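PDB 3PN7: myosin regulatory light chain from Placopecten magellanicus, which probably confers calcium control on molluscan muscle myosin, acting as its calcium-binding regulatory light chain. Local coordinates for residues F39-I42 / N43-K46. Numbering follows the deposited sequence.
Sequences FIDI and NDLK. With MG (magnesium ion), chain G.
With CG of Asp-41 placed between its own backbone N and carbonyl carbon (chi1 61°) and CG of Asp-44 turned anti to the carbonyl carbon (chi1 -76°), each carboxylate arrives at the other residue's backbone amide. Asp-41 OD1 accepts from Asp-44 N at 3.0 Å, met nearly end-on, while Asp-41 N gives a nearly straight bond (172°) to the anti lone pair of Asp-44 OD2 at 3.2 Å. These reciprocal bonds define a capping box, with Asp-41 as N-cap of helix 42-52, the exiting helix of an EF-hand. Behind the cap the helical ladder starts, Leu-45 N bonding to Asp-41 O (3.1 Å) and Lys-46 N to Ile-42 O (2.9 Å). Asp-44 OD2 also binds the magnesium ion at 2.4 Å, beside Phe-39 O at 2.5 Å, and Asp-33 and Asn-35 belong to the same metal site. Asp-44 OD1 accepts from Asn-35 N, which fixes the carboxylate's rotation. The two acceptors Asp-41 OD1 and Asp-44 OD2 lie just 2.9 Å apart, a proximity that the metal and the amide donors presumably offset. Replacing Asp-41 by alanine takes away the acceptor of Asp-44 N and is likely to leave that amide without its capping partner in the first turn of the helix. On the apolar side, Ile-40 CG2 meets Leu-45 CD1 at 3.9 Å, the side chains crossing at about a right angle, and both also touch Ile-32 of helix 19-32.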
ATOM      1  N   PHE B  39     -38.165  -9.055  19.246  1.00 36.07           N
ATOM      2  CA  PHE B  39     -37.191  -9.762  20.074  1.00 33.07           C
ATOM      3  C   PHE B  39     -36.801 -11.036  19.364  1.00 29.62           C
ATOM      4  O   PHE B  39     -37.589 -11.591  18.631  1.00 37.01           O
ATOM      5  CB  PHE B  39     -37.787 -10.119  21.449  1.00 36.10           C
ATOM      6  CG  PHE B  39     -38.095  -8.922  22.294  1.00 41.89           C
ATOM      7  CD1 PHE B  39     -37.147  -8.411  23.160  1.00 40.57           C
ATOM      8  CD2 PHE B  39     -39.318  -8.274  22.186  1.00 41.98           C
ATOM      9  CE1 PHE B  39     -37.414  -7.289  23.921  1.00 41.40           C
ATOM     10  CE2 PHE B  39     -39.588  -7.154  22.940  1.00 43.82           C
ATOM     11  CZ  PHE B  39     -38.632  -6.660  23.812  1.00 45.63           C
ATOM     12  N   ILE B  40     -35.575 -11.493  19.560  1.00 31.29           N
ATOM     13  CA  ILE B  40     -35.224 -12.855  19.186  1.00 28.93           C
ATOM     14  C   ILE B  40     -35.235 -13.742  20.431  1.00 29.76           C
ATOM     15  O   ILE B  40     -34.478 -13.495  21.381  1.00 29.38           O
ATOM     16  CB  ILE B  40     -33.827 -12.918  18.513  1.00 32.37           C
ATOM     17  CG1 ILE B  40     -33.791 -12.077  17.234  1.00 28.75           C
ATOM     18  CG2 ILE B  40     -33.418 -14.369  18.215  1.00 24.01           C
ATOM     19  CD1 ILE B  40     -32.394 -12.014  16.621  1.00 29.79           C
ATOM     20  N   ASP B  41     -36.099 -14.757  20.449  1.00 35.22           N
ATOM     21  CA  ASP B  41     -36.083 -15.728  21.549  1.00 34.55           C
ATOM     22  C   ASP B  41     -35.625 -17.105  21.090  1.00 33.27           C
ATOM     23  O   ASP B  41     -35.196 -17.280  19.949  1.00 29.96           O
ATOM     24  CB  ASP B  41     -37.441 -15.811  22.253  1.00 37.23           C
ATOM     25  CG  ASP B  41     -38.559 -16.265  21.328  1.00 42.95           C
ATOM     26  OD1 ASP B  41     -38.275 -16.722  20.202  1.00 42.92           O
ATOM     27  OD2 ASP B  41     -39.739 -16.163  21.729  1.00 50.35           O
ATOM     28  N   ILE B  42     -35.725 -18.097  21.962  1.00 36.70           N
ATOM     29  CA  ILE B  42     -35.211 -19.409  21.597  1.00 33.98           C
ATOM     30  C   ILE B  42     -35.995 -20.046  20.441  1.00 35.02           C
ATOM     31  O   ILE B  42     -35.425 -20.769  19.624  1.00 37.25           O
ATOM     32  CB  ILE B  42     -35.116 -20.356  22.796  1.00 33.60           C
ATOM     33  CG1 ILE B  42     -34.442 -21.655  22.360  1.00 37.42           C
ATOM     34  CG2 ILE B  42     -36.510 -20.623  23.391  1.00 36.99           C
ATOM     35  CD1 ILE B  42     -33.831 -22.447  23.490  1.00 44.18           C
ATOM     36  N   ASN B  43     -37.292 -19.759  20.363  1.00 33.86           N
ATOM     37  CA  ASN B  43     -38.124 -20.269  19.276  1.00 36.18           C
ATOM     38  C   ASN B  43     -37.747 -19.676  17.911  1.00 38.18           C
ATOM     39  O   ASN B  43     -37.711 -20.393  16.904  1.00 32.71           O
ATOM     40  CB  ASN B  43     -39.612 -20.018  19.556  1.00 38.86           C
ATOM     41  CG  ASN B  43     -40.086 -20.669  20.847  1.00 52.06           C
ATOM     42  OD1 ASN B  43     -39.601 -21.737  21.249  1.00 51.72           O
ATOM     43  ND2 ASN B  43     -41.044 -20.022  21.508  1.00 54.75           N
ATOM     44  N   ASP B  44     -37.474 -18.368  17.885  1.00 35.73           N
ATOM     45  CA  ASP B  44     -37.009 -17.695  16.673  1.00 33.57           C
ATOM     46  C   ASP B  44     -35.720 -18.317  16.186  1.00 36.19           C
ATOM     47  O   ASP B  44     -35.539 -18.573  14.997  1.00 35.72           O
ATOM     48  CB  ASP B  44     -36.766 -16.220  16.955  1.00 33.52           C
ATOM     49  CG  ASP B  44     -38.044 -15.430  17.041  1.00 38.13           C
ATOM     50  OD1 ASP B  44     -38.806 -15.433  16.050  1.00 42.37           O
ATOM     51  OD2 ASP B  44     -38.278 -14.789  18.089  1.00 34.38           O
ATOM     52  N   LEU B  45     -34.825 -18.560  17.133  1.00 36.47           N
ATOM     53  CA  LEU B  45     -33.513 -19.111  16.838  1.00 35.20           C
ATOM     54  C   LEU B  45     -33.648 -20.532  16.303  1.00 37.11           C
ATOM     55  O   LEU B  45     -33.074 -20.863  15.256  1.00 34.86           O
ATOM     56  CB  LEU B  45     -32.657 -19.097  18.108  1.00 39.18           C
ATOM     57  CG  LEU B  45     -31.218 -18.584  18.097  1.00 37.11           C
ATOM     58  CD1 LEU B  45     -31.060 -17.351  17.262  1.00 29.06           C
ATOM     59  CD2 LEU B  45     -30.783 -18.333  19.526  1.00 33.88           C
ATOM     60  N   LYS B  46     -34.400 -21.371  17.019  1.00 34.17           N
ATOM     61  CA  LYS B  46     -34.674 -22.738  16.561  1.00 36.80           C
ATOM     62  C   LYS B  46     -35.270 -22.728  15.157  1.00 37.14           C
ATOM     63  O   LYS B  46     -34.840 -23.476  14.272  1.00 37.42           O
ATOM     64  CB  LYS B  46     -35.674 -23.442  17.485  1.00 40.93           C
ATOM     65  CG  LYS B  46     -35.171 -23.798  18.864  1.00 45.55           C
ATOM     66  CD  LYS B  46     -36.074 -24.865  19.487  1.00 50.94           C
ATOM     67  CE  LYS B  46     -35.547 -25.349  20.820  1.00 53.32           C
ATOM     68  NZ  LYS B  46     -36.160 -26.654  21.212  1.00 62.61           N
TER
HETATM   69 MG    MG G 162     -39.684 -12.897  18.428  1.00 44.67          MG